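Local atomic coordinates of laminin subunit ALPHA-1 (Mus musculus, PDB entry 2JD4), a protein that forms part of the basement-membrane laminin-111, its LG4-5 domains binding metal ions and probably contributing to anchorage at the cell surface. Residues V41-Q46 with Y112-A117. The protein carries 4 engineered substitutions. Residues are numbered along the deposited sequence; the frame is centred on the assembly and turned at random.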
ATOM      1  N   VAL A  41     -28.822  13.892   7.810  1.00 24.95           N
ATOM      2  CA  VAL A  41     -28.347  13.929   6.428  1.00 26.21           C
ATOM      3  C   VAL A  41     -29.391  13.668   5.347  1.00 28.92           C
ATOM      4  O   VAL A  41     -29.058  13.636   4.160  1.00 25.96           O
ATOM      5  CB  VAL A  41     -27.195  12.924   6.233  1.00 25.78           C
ATOM      6  CG1 VAL A  41     -26.105  13.177   7.274  1.00 24.96           C
ATOM      7  CG2 VAL A  41     -27.718  11.504   6.348  1.00 19.13           C
ATOM      8  N   ARG A  42     -30.644  13.482   5.749  1.00 28.37           N
ATOM      9  CA  ARG A  42     -31.715  13.211   4.790  1.00 28.86           C
ATOM     10  C   ARG A  42     -31.775  14.198   3.623  1.00 29.37           C
ATOM     11  O   ARG A  42     -31.881  13.797   2.462  1.00 29.63           O
ATOM     12  CB  ARG A  42     -33.066  13.186   5.510  1.00 28.77           C
ATOM     13  CG  ARG A  42     -33.259  11.975   6.420  1.00 28.47           C
ATOM     14  CD  ARG A  42     -34.567  12.073   7.184  1.00 32.39           C
ATOM     15  NE  ARG A  42     -34.551  13.178   8.139  1.00 33.79           N
ATOM     16  CZ  ARG A  42     -35.581  13.513   8.909  1.00 38.89           C
ATOM     17  NH1 ARG A  42     -36.714  12.828   8.833  1.00 40.57           N
ATOM     18  NH2 ARG A  42     -35.478  14.526   9.757  1.00 37.10           N
ATOM     19  N   LYS A  43     -31.698  15.487   3.928  1.00 28.89           N
ATOM     20  CA  LYS A  43     -31.768  16.511   2.893  1.00 29.49           C
ATOM     21  C   LYS A  43     -30.451  17.236   2.671  1.00 29.93           C
ATOM     22  O   LYS A  43     -30.351  18.099   1.802  1.00 29.81           O
ATOM     23  CB  LYS A  43     -32.854  17.533   3.249  1.00 34.78           C
ATOM     24  CG  LYS A  43     -34.281  17.037   3.061  1.00 37.71           C
ATOM     25  CD  LYS A  43     -34.608  16.874   1.580  1.00 45.13           C
ATOM     26  CE  LYS A  43     -36.044  16.417   1.370  1.00 48.62           C
ATOM     27  NZ  LYS A  43     -37.020  17.398   1.911  1.00 51.92           N
ATOM     28  N   ARG A  44     -29.434  16.887   3.448  1.00 31.00           N
ATOM     29  CA  ARG A  44     -28.148  17.554   3.304  1.00 30.53           C
ATOM     30  C   ARG A  44     -27.000  16.752   3.901  1.00 28.53           C
ATOM     31  O   ARG A  44     -27.072  16.300   5.045  1.00 26.02           O
ATOM     32  CB  ARG A  44     -28.215  18.938   3.960  1.00 36.01           C
ATOM     33  CG  ARG A  44     -26.914  19.724   3.947  1.00 40.32           C
ATOM     34  CD  ARG A  44     -27.147  21.157   4.404  1.00 48.73           C
ATOM     35  NE  ARG A  44     -27.680  21.236   5.763  1.00 53.52           N
ATOM     36  CZ  ARG A  44     -26.976  20.975   6.860  1.00 57.98           C
ATOM     37  NH1 ARG A  44     -25.703  20.616   6.761  1.00 61.32           N
ATOM     38  NH2 ARG A  44     -27.541  21.077   8.057  1.00 57.09           N
ATOM     39  N   LEU A  45     -25.950  16.568   3.106  1.00 28.96           N
ATOM     40  CA  LEU A  45     -24.764  15.843   3.551  1.00 26.33           C
ATOM     41  C   LEU A  45     -23.524  16.616   3.129  1.00 26.34           C
ATOM     42  O   LEU A  45     -23.163  16.628   1.952  1.00 27.14           O
ATOM     43  CB  LEU A  45     -24.721  14.435   2.942  1.00 25.84           C
ATOM     44  CG  LEU A  45     -23.461  13.603   3.242  1.00 26.52           C
ATOM     45  CD1 LEU A  45     -23.402  13.257   4.726  1.00 21.59           C
ATOM     46  CD2 LEU A  45     -23.461  12.331   2.397  1.00 24.36           C
ATOM     47  N   GLN A  46     -22.889  17.284   4.086  1.00 26.34           N
ATOM     48  CA  GLN A  46     -21.674  18.036   3.803  1.00 25.43           C
ATOM     49  C   GLN A  46     -20.544  17.464   4.638  1.00 25.45           C
ATOM     50  O   GLN A  46     -20.593  17.491   5.869  1.00 22.78           O
ATOM     51  CB  GLN A  46     -21.826  19.522   4.138  1.00 26.69           C
ATOM     52  CG  GLN A  46     -20.523  20.304   3.922  1.00 34.76           C
ATOM     53  CD  GLN A  46     -20.575  21.734   4.450  1.00 42.15           C
ATOM     54  OE1 GLN A  46     -21.302  22.583   3.925  1.00 46.77           O
ATOM     55  NE2 GLN A  46     -19.801  22.004   5.498  1.00 38.79           N
ATOM     56  N   TYR A 112     -23.942  17.408  -0.780  1.00 21.97           N
ATOM     57  CA  TYR A 112     -25.229  17.054  -1.347  1.00 23.46           C
ATOM     58  C   TYR A 112     -26.176  17.976  -0.587  1.00 26.75           C
ATOM     59  O   TYR A 112     -26.269  17.900   0.637  1.00 26.30           O
ATOM     60  CB  TYR A 112     -25.593  15.602  -1.046  1.00 23.08           C
ATOM     61  CG  TYR A 112     -27.088  15.370  -0.876  1.00 25.57           C
ATOM     62  CD1 TYR A 112     -28.000  15.780  -1.853  1.00 25.82           C
ATOM     63  CD2 TYR A 112     -27.589  14.750   0.270  1.00 25.99           C
ATOM     64  CE1 TYR A 112     -29.382  15.582  -1.684  1.00 28.14           C
ATOM     65  CE2 TYR A 112     -28.964  14.545   0.448  1.00 24.75           C
ATOM     66  CZ  TYR A 112     -29.853  14.965  -0.531  1.00 28.33           C
ATOM     67  OH  TYR A 112     -31.207  14.770  -0.348  1.00 26.00           O
ATOM     68  N   ILE A 113     -26.852  18.871  -1.293  1.00 28.64           N
ATOM     69  CA  ILE A 113     -27.781  19.764  -0.621  1.00 32.41           C
ATOM     70  C   ILE A 113     -28.948  20.117  -1.539  1.00 32.82           C
ATOM     71  O   ILE A 113     -28.759  20.620  -2.647  1.00 33.44           O
ATOM     72  CB  ILE A 113     -27.062  21.041  -0.118  1.00 32.25           C
ATOM     73  CG1 ILE A 113     -28.025  21.877   0.727  1.00 36.39           C
ATOM     74  CG2 ILE A 113     -26.514  21.838  -1.286  1.00 35.03           C
ATOM     75  CD1 ILE A 113     -27.361  23.026   1.448  1.00 39.72           C
ATOM     76  N   LYS A 114     -30.152  19.807  -1.071  1.00 35.51           N
ATOM     77  CA  LYS A 114     -31.382  20.059  -1.817  1.00 37.64           C
ATOM     78  C   LYS A 114     -31.474  19.178  -3.063  1.00 36.67           C
ATOM     79  O   LYS A 114     -31.702  17.969  -2.968  1.00 39.92           O
ATOM     80  CB  LYS A 114     -31.474  21.539  -2.209  1.00 38.20           C
ATOM     81  CG  LYS A 114     -31.523  22.521  -1.039  1.00 43.00           C
ATOM     82  CD  LYS A 114     -32.768  22.363  -0.169  1.00 45.57           C
ATOM     83  CE  LYS A 114     -32.671  21.167   0.777  1.00 50.88           C
ATOM     84  NZ  LYS A 114     -33.829  21.073   1.720  1.00 52.62           N
ATOM     85  N   ARG A 115     -31.296  19.786  -4.229  1.00 35.39           N
ATOM     86  CA  ARG A 115     -31.365  19.054  -5.490  1.00 34.41           C
ATOM     87  C   ARG A 115     -30.056  19.156  -6.267  1.00 33.14           C
ATOM     88  O   ARG A 115     -30.010  18.857  -7.459  1.00 35.16           O
ATOM     89  CB  ARG A 115     -32.513  19.598  -6.345  1.00 33.48           C
ATOM     90  CG  ARG A 115     -33.904  19.213  -5.859  1.00 37.53           C
ATOM     91  CD  ARG A 115     -34.291  17.822  -6.343  1.00 38.73           C
ATOM     92  NE  ARG A 115     -34.112  16.786  -5.330  1.00 40.17           N
ATOM     93  CZ  ARG A 115     -34.285  15.487  -5.560  1.00 41.54           C
ATOM     94  NH1 ARG A 115     -34.636  15.068  -6.772  1.00 38.41           N
ATOM     95  NH2 ARG A 115     -34.125  14.609  -4.578  1.00 40.33           N
ATOM     96  N   LYS A 116     -28.995  19.580  -5.588  1.00 31.19           N
ATOM     97  CA  LYS A 116     -27.688  19.727  -6.220  1.00 30.63           C
ATOM     98  C   LYS A 116     -26.603  18.979  -5.444  1.00 28.88           C
ATOM     99  O   LYS A 116     -26.811  18.563  -4.305  1.00 27.01           O
ATOM    100  CB  LYS A 116     -27.316  21.212  -6.318  1.00 34.65           C
ATOM    101  CG  LYS A 116     -28.099  22.015  -7.362  1.00 40.89           C
ATOM    102  CD  LYS A 116     -29.590  22.108  -7.039  1.00 44.38           C
ATOM    103  CE  LYS A 116     -29.850  22.888  -5.757  1.00 46.53           C
ATOM    104  NZ  LYS A 116     -31.293  22.915  -5.378  1.00 38.98           N
ATOM    105  N   ALA A 117     -25.448  18.804  -6.076  1.00 30.32           N
ATOM    106  CA  ALA A 117     -24.314  18.126  -5.455  1.00 29.28           C
ATOM    107  C   ALA A 117     -23.035  18.649  -6.096  1.00 30.37           C
ATOM    108  O   ALA A 117     -23.010  18.925  -7.295  1.00 31.33           O
ATOM    109  CB  ALA A 117     -24.427  16.619  -5.655  1.00 25.75           C
TER
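Val41 O approaches the rim of the Tyr112 ring near its plane, 3.8 Å from CE2. Arg42 brings its backbone to the same edge: its O lies in the ring plane, 3.0 Å from Tyr112 OH, while its guanidinium, in the neighbourhood of the bound magnesium ion, turns to a salt bridge with Asp40. Lys43 O sits over one face of the ring and receives a weak but nearly straight bond from Lys114 N, 3.3 Å long. Lys43 NZ and Lys114 NZ stay 4.9 Å apart, a spacing that probably costs some repulsion, eased by solvent since both residues are exposed. From Arg44 onward the chains pair as antiparallel strands in a sheet of the laminin G beta sandwich; on the partner side, strands 106-113 and 116-121 are joined by a type II' hairpin turn from Ile113 to Lys116. Arg44 and Ile113 form a non-hydrogen-bonded pair, their side chains side by side. With CG anti to the backbone N (chi1 177°), the arginine lays its CD 3.5 Å from Ile113 CD1. Leu45 and Tyr112 form the hydrogen-bonded pair that follows: Leu45 N to Tyr112 O spans 2.8 Å, and Tyr112 N to Leu45 O 2.9 Å. On the buried side of the sheet Leu45 CB packs 3.9 Å from Tyr112 CD2, and the ring also meets Phe85, the planes inclined at about 40°.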